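Local atomic coordinates of post-proline cleaving enzyme (Rickettsia typhi, PDB entry 4HVT), a protein that probably acts as a serine-type oligopeptidase of the prolyl oligopeptidase family, cleaving peptides after proline residues. Residues A[85-90]-A[96-101]; A[116-121]-A[129-134]. All coordinates share one frame; numbering follows the deposited sequence.

Interaction 1: A[85-90]-A[96-101]. With EDO (1,2-ethanediol), chain C.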
# COMPACT_ATOMS: atom_id res chain seq x y z
N ASN A 85 0.97 -13.57 14.23
CA ASN A 85 1.92 -12.48 14.06
C ASN A 85 2.94 -12.91 13.02
O ASN A 85 3.27 -14.10 12.92
CB ASN A 85 2.59 -12.16 15.42
CG ASN A 85 3.83 -11.30 15.32
OD1 ASN A 85 4.93 -11.78 15.51
ND2 ASN A 85 3.64 -10.03 15.04
N PHE A 86 3.45 -11.93 12.27
CA PHE A 86 4.55 -12.15 11.39
C PHE A 86 5.73 -11.32 11.87
O PHE A 86 5.61 -10.09 11.96
CB PHE A 86 4.24 -11.81 9.92
CG PHE A 86 5.28 -12.34 9.00
CD1 PHE A 86 5.35 -13.70 8.74
CD2 PHE A 86 6.22 -11.51 8.46
CE1 PHE A 86 6.35 -14.22 7.96
CE2 PHE A 86 7.22 -12.02 7.65
CZ PHE A 86 7.29 -13.37 7.40
N TRP A 87 6.83 -11.99 12.16
CA TRP A 87 8.04 -11.40 12.84
C TRP A 87 9.32 -11.53 12.02
O TRP A 87 9.68 -12.64 11.60
CB TRP A 87 8.26 -12.08 14.19
CG TRP A 87 9.46 -11.56 14.94
CD1 TRP A 87 10.71 -12.09 14.93
CD2 TRP A 87 9.54 -10.37 15.75
NE1 TRP A 87 11.56 -11.33 15.70
CE2 TRP A 87 10.87 -10.26 16.19
CE3 TRP A 87 8.60 -9.40 16.17
CZ2 TRP A 87 11.30 -9.24 17.07
CZ3 TRP A 87 9.03 -8.39 17.03
CH2 TRP A 87 10.37 -8.31 17.45
N MET A 88 10.00 -10.41 11.82
CA MET A 88 11.32 -10.39 11.22
C MET A 88 12.33 -9.76 12.19
O MET A 88 12.03 -8.80 12.88
CB MET A 88 11.35 -9.55 9.94
CG MET A 88 10.55 -10.15 8.79
SD MET A 88 10.35 -8.97 7.42
CE MET A 88 8.95 -8.13 8.08
N ASP A 89 13.55 -10.28 12.16
CA ASP A 89 14.68 -9.63 12.86
C ASP A 89 15.98 -9.96 12.17
O ASP A 89 15.97 -10.46 11.05
CB ASP A 89 14.69 -9.96 14.36
CG ASP A 89 14.87 -11.45 14.67
OD1 ASP A 89 15.32 -12.22 13.81
OD2 ASP A 89 14.52 -11.86 15.81
N ASP A 90 17.13 -9.71 12.82
CA ASP A 90 18.41 -10.02 12.13
C ASP A 90 18.68 -11.52 12.01
O ASP A 90 19.40 -11.97 11.10
CB ASP A 90 19.58 -9.33 12.80
CG ASP A 90 19.65 -9.64 14.26
OD1 ASP A 90 18.62 -9.73 14.95
OD2 ASP A 90 20.78 -9.82 14.75
N LEU A 96 9.17 -15.12 10.42
CA LEU A 96 8.49 -16.19 11.09
C LEU A 96 7.01 -15.87 11.15
O LEU A 96 6.61 -14.83 11.67
CB LEU A 96 8.96 -16.27 12.55
CG LEU A 96 10.44 -16.57 12.77
CD1 LEU A 96 10.76 -16.52 14.26
CD2 LEU A 96 10.86 -17.89 12.14
N TRP A 97 6.18 -16.78 10.64
CA TRP A 97 4.76 -16.75 10.93
C TRP A 97 4.50 -17.59 12.19
O TRP A 97 4.93 -18.74 12.30
CB TRP A 97 3.97 -17.25 9.73
CG TRP A 97 2.46 -17.22 9.88
CD1 TRP A 97 1.68 -16.15 10.17
CD2 TRP A 97 1.57 -18.32 9.63
NE1 TRP A 97 0.34 -16.53 10.19
CE2 TRP A 97 0.25 -17.85 9.82
CE3 TRP A 97 1.76 -19.68 9.26
CZ2 TRP A 97 -0.88 -18.68 9.70
CZ3 TRP A 97 0.66 -20.49 9.13
CH2 TRP A 97 -0.65 -19.98 9.32
N ARG A 98 3.89 -16.94 13.18
CA ARG A 98 3.84 -17.48 14.54
C ARG A 98 2.56 -17.08 15.29
O ARG A 98 1.77 -16.24 14.82
CB ARG A 98 5.11 -17.10 15.31
CG ARG A 98 5.27 -15.64 15.49
CD ARG A 98 6.60 -15.27 16.17
NE ARG A 98 6.46 -13.91 16.58
CZ ARG A 98 7.29 -13.26 17.39
NH1 ARG A 98 8.37 -13.86 17.87
NH2 ARG A 98 7.04 -11.99 17.69
N ARG A 99 2.29 -17.81 16.36
CA ARG A 99 1.09 -17.55 17.14
C ARG A 99 1.27 -17.76 18.64
O ARG A 99 2.17 -18.49 19.11
CB ARG A 99 -0.08 -18.41 16.65
CG ARG A 99 0.06 -19.87 16.95
CD ARG A 99 -1.15 -20.66 16.50
NE ARG A 99 -1.10 -22.00 17.04
CZ ARG A 99 -2.16 -22.80 17.07
NH1 ARG A 99 -3.29 -22.38 16.54
NH2 ARG A 99 -2.08 -23.99 17.60
N THR A 100 0.38 -17.13 19.39
CA THR A 100 0.34 -17.31 20.84
C THR A 100 -1.09 -17.18 21.35
O THR A 100 -1.93 -16.44 20.79
CB THR A 100 1.27 -16.30 21.56
OG1 THR A 100 1.61 -16.78 22.87
CG2 THR A 100 0.63 -14.97 21.70
N LEU A 101 -1.38 -17.89 22.43
CA LEU A 101 -2.68 -17.74 23.07
C LEU A 101 -2.96 -16.26 23.40
O LEU A 101 -2.06 -15.53 23.83
CB LEU A 101 -2.71 -18.58 24.34
CG LEU A 101 -2.66 -20.11 24.09
CD1 LEU A 101 -2.35 -20.90 25.34
CD2 LEU A 101 -4.02 -20.53 23.54
C1 EDO C . 8.06 -6.98 13.63
O1 EDO C . 8.44 -7.73 12.45
C2 EDO C . 6.53 -7.02 13.76
O2 EDO C . 6.02 -8.33 14.12
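Trp87 carries its ring trans to the backbone nitrogen, while Arg98 places CG between its own N and carbonyl carbon (chi1 63°) and then runs extended to NE; together these torsions lay the guanidinium flat on the indole. The two residues belong to an antiparallel beta hairpin, strands 82-87 and 96-101, in the N-terminal beta-propeller domain. The stack has centres 4.2 Å apart and planes at 22°, with Arg98 NH2 3.4 Å from Trp87 CE3. Asn85, on the same face of the sheet, fixes the guanidinium from its edge: OD1 accepts from Arg98 NE at 2.8 Å, in the carbonyl plane, and from Arg98 NH2 at 3.0 Å, above that plane. Trp112 makes a further cation-pi contact with Arg98. Two hydrogen-bonded pairs, Asn85 with Arg98 and Trp87 with Leu96, flank the non-hydrogen-bonded pair Phe86–Trp97. There, on the other face, Phe86 CD1 lies 3.9 Å from Trp97 CB, which meets the phenyl ring at its edge. Ethanediol, probably from the crystallisation liquor, joins Asn85 ND2 to Phe86 O through its O2. Trp87 NE1 donates nearly straight (168°) to Asp89 OD2, 3.0 Å away and in the indole plane.

Interaction 2: A[116-121]-A[129-134]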
# COMPACT_ATOMS: atom_id res chain seq x y z
N ILE A 116 5.65 -21.23 10.53
CA ILE A 116 6.47 -21.30 9.34
C ILE A 116 7.64 -20.35 9.46
O ILE A 116 7.44 -19.16 9.70
CB ILE A 116 5.73 -21.00 8.01
CG1 ILE A 116 4.54 -21.94 7.82
CG2 ILE A 116 6.72 -21.19 6.89
CD1 ILE A 116 3.59 -21.58 6.70
N ASP A 117 8.84 -20.91 9.28
CA ASP A 117 10.09 -20.14 9.23
C ASP A 117 10.48 -19.97 7.75
O ASP A 117 10.97 -20.92 7.09
CB ASP A 117 11.18 -20.87 10.03
CG ASP A 117 12.52 -20.13 10.05
OD1 ASP A 117 12.83 -19.36 9.15
OD2 ASP A 117 13.33 -20.34 11.03
N PHE A 118 10.34 -18.73 7.25
CA PHE A 118 10.58 -18.46 5.83
C PHE A 118 12.06 -18.39 5.51
O PHE A 118 12.46 -18.57 4.38
CB PHE A 118 9.84 -17.19 5.34
CG PHE A 118 8.38 -17.42 5.19
CD1 PHE A 118 7.54 -17.36 6.31
CD2 PHE A 118 7.85 -17.82 3.99
CE1 PHE A 118 6.19 -17.68 6.19
CE2 PHE A 118 6.48 -18.12 3.88
CZ PHE A 118 5.67 -18.06 4.98
N ASP A 119 12.89 -18.15 6.53
CA ASP A 119 14.35 -18.22 6.32
C ASP A 119 14.78 -19.66 6.04
O ASP A 119 15.59 -19.89 5.15
CB ASP A 119 15.06 -17.65 7.53
CG ASP A 119 14.71 -16.20 7.73
OD1 ASP A 119 15.38 -15.35 7.12
OD2 ASP A 119 13.78 -15.92 8.51
N LYS A 120 14.23 -20.61 6.78
CA LYS A 120 14.49 -22.03 6.53
C LYS A 120 13.99 -22.47 5.17
O LYS A 120 14.68 -23.22 4.46
CB LYS A 120 13.82 -22.89 7.59
CG LYS A 120 14.64 -23.12 8.82
CD LYS A 120 13.89 -24.00 9.82
CE LYS A 120 14.60 -23.98 11.16
NZ LYS A 120 13.62 -24.08 12.29
N LEU A 121 12.79 -22.02 4.81
CA LEU A 121 12.23 -22.33 3.51
C LEU A 121 13.12 -21.83 2.39
O LEU A 121 13.31 -22.51 1.39
CB LEU A 121 10.84 -21.69 3.36
CG LEU A 121 9.63 -22.48 3.78
CD1 LEU A 121 8.41 -21.67 3.34
CD2 LEU A 121 9.63 -23.91 3.19
N VAL A 129 12.21 -16.65 -0.31
CA VAL A 129 10.75 -16.93 -0.39
C VAL A 129 10.10 -16.00 0.62
O VAL A 129 10.34 -16.10 1.79
CB VAL A 129 10.43 -18.40 -0.02
CG1 VAL A 129 8.94 -18.64 -0.04
CG2 VAL A 129 11.10 -19.37 -0.98
N ALA A 130 9.33 -15.03 0.12
CA ALA A 130 8.65 -14.03 0.92
C ALA A 130 7.23 -14.44 1.26
O ALA A 130 6.50 -14.94 0.42
CB ALA A 130 8.63 -12.71 0.16
N TYR A 131 6.84 -14.26 2.53
CA TYR A 131 5.47 -14.44 2.98
C TYR A 131 4.58 -13.34 2.47
O TYR A 131 4.90 -12.14 2.61
CB TYR A 131 5.47 -14.36 4.50
CG TYR A 131 4.12 -14.28 5.19
CD1 TYR A 131 3.30 -15.37 5.28
CD2 TYR A 131 3.68 -13.08 5.75
CE1 TYR A 131 2.07 -15.31 5.92
CE2 TYR A 131 2.48 -13.02 6.43
CZ TYR A 131 1.69 -14.12 6.51
OH TYR A 131 0.49 -14.03 7.17
N ARG A 132 3.46 -13.72 1.88
CA ARG A 132 2.54 -12.76 1.29
C ARG A 132 1.07 -12.94 1.77
O ARG A 132 0.17 -12.41 1.14
CB ARG A 132 2.59 -12.79 -0.27
CG ARG A 132 3.96 -12.69 -0.91
CD ARG A 132 4.68 -11.33 -0.72
NE ARG A 132 3.93 -10.24 -1.27
CZ ARG A 132 4.16 -9.70 -2.46
NH1 ARG A 132 5.11 -10.17 -3.23
NH2 ARG A 132 3.43 -8.67 -2.87
N GLY A 133 0.88 -13.59 2.92
CA GLY A 133 -0.43 -13.68 3.58
C GLY A 133 -0.99 -15.09 3.52
O GLY A 133 -0.39 -15.96 2.92
N VAL A 134 -2.14 -15.28 4.17
CA VAL A 134 -2.73 -16.61 4.31
C VAL A 134 -4.22 -16.52 4.13
O VAL A 134 -4.83 -15.45 4.30
CB VAL A 134 -2.47 -17.30 5.69
CG1 VAL A 134 -1.02 -17.37 6.06
CG2 VAL A 134 -3.28 -16.63 6.81
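Phe118, Val129 and Tyr131 bury the most surface here, and Phe118 is the residue that meets the other two. It occupies the first turn of helix 118-125, which leads from strand 113-117 to strand 129-136, the first strand of the next sheet in the N-terminal beta-propeller domain. The contact is thus a joint between successive antiparallel sheets, made by side chains and by backbone atoms of strand 129-136.

The Phe118 ring is held between two aliphatic groups. Over one face stands Tyr131 CB, 3.8 Å from the ring centroid and 13° off the normal, a CH-pi contact; against the opposite face, offset toward the rim, lies Ile116 CG2. Tyr131 CG is trans to its backbone nitrogen (chi1 169°), which directs the phenol past Phe118 and leaves CB as the group over the ring. The two aromatic planes are inclined at 58°, with centroids 5.5 Å apart, so the rings meet obliquely; Phe118 CZ touches Tyr131 CD1 at 3.6 Å. Gly133 N is centred over a face of the tyrosine ring.

Val129 approaches the phenyl group near CD2, its CG1 4.3 Å from Phe118 CD2. Its backbone nitrogen bonds to Ser122 OG, a hydroxyl that also bonds to Phe118 O and so ties the helix start to the strand. Asp117 caps this helix at the N-cap position: OD1 accepts from Lys120 N at 3.0 Å, approached from above the carboxylate plane, and more weakly from Asp119 N. Val129 O, buried by the contact and without a polar partner in the model, points toward Phe118 CB, 3.7 Å away, and lies equally close to Phe118 CD2.

Overall arrangement
Interactions 1 and 2 follow each other along the chain, the hairpin 85-90/96-101 closing before 116-121/129-134 opens, and their centres are 11 Å apart. Strands 96-101 and 113-117 are neighbours in one four-stranded antiparallel sheet, where Trp97 N and Ile116 O, 2.9 Å apart, probably form a hydrogen bond. Interaction 1 pairs the two middle strands of this sheet, and interaction 2 joins its last strand, through helix 118-125, to the sheet that starts with strand 129-136. Direct packing supports this: Phe86 CD1 lies 3.5 Å from Tyr131 CD2, their rings stacked. The geometry thus describes the seam between two consecutive sheets of the propeller domain.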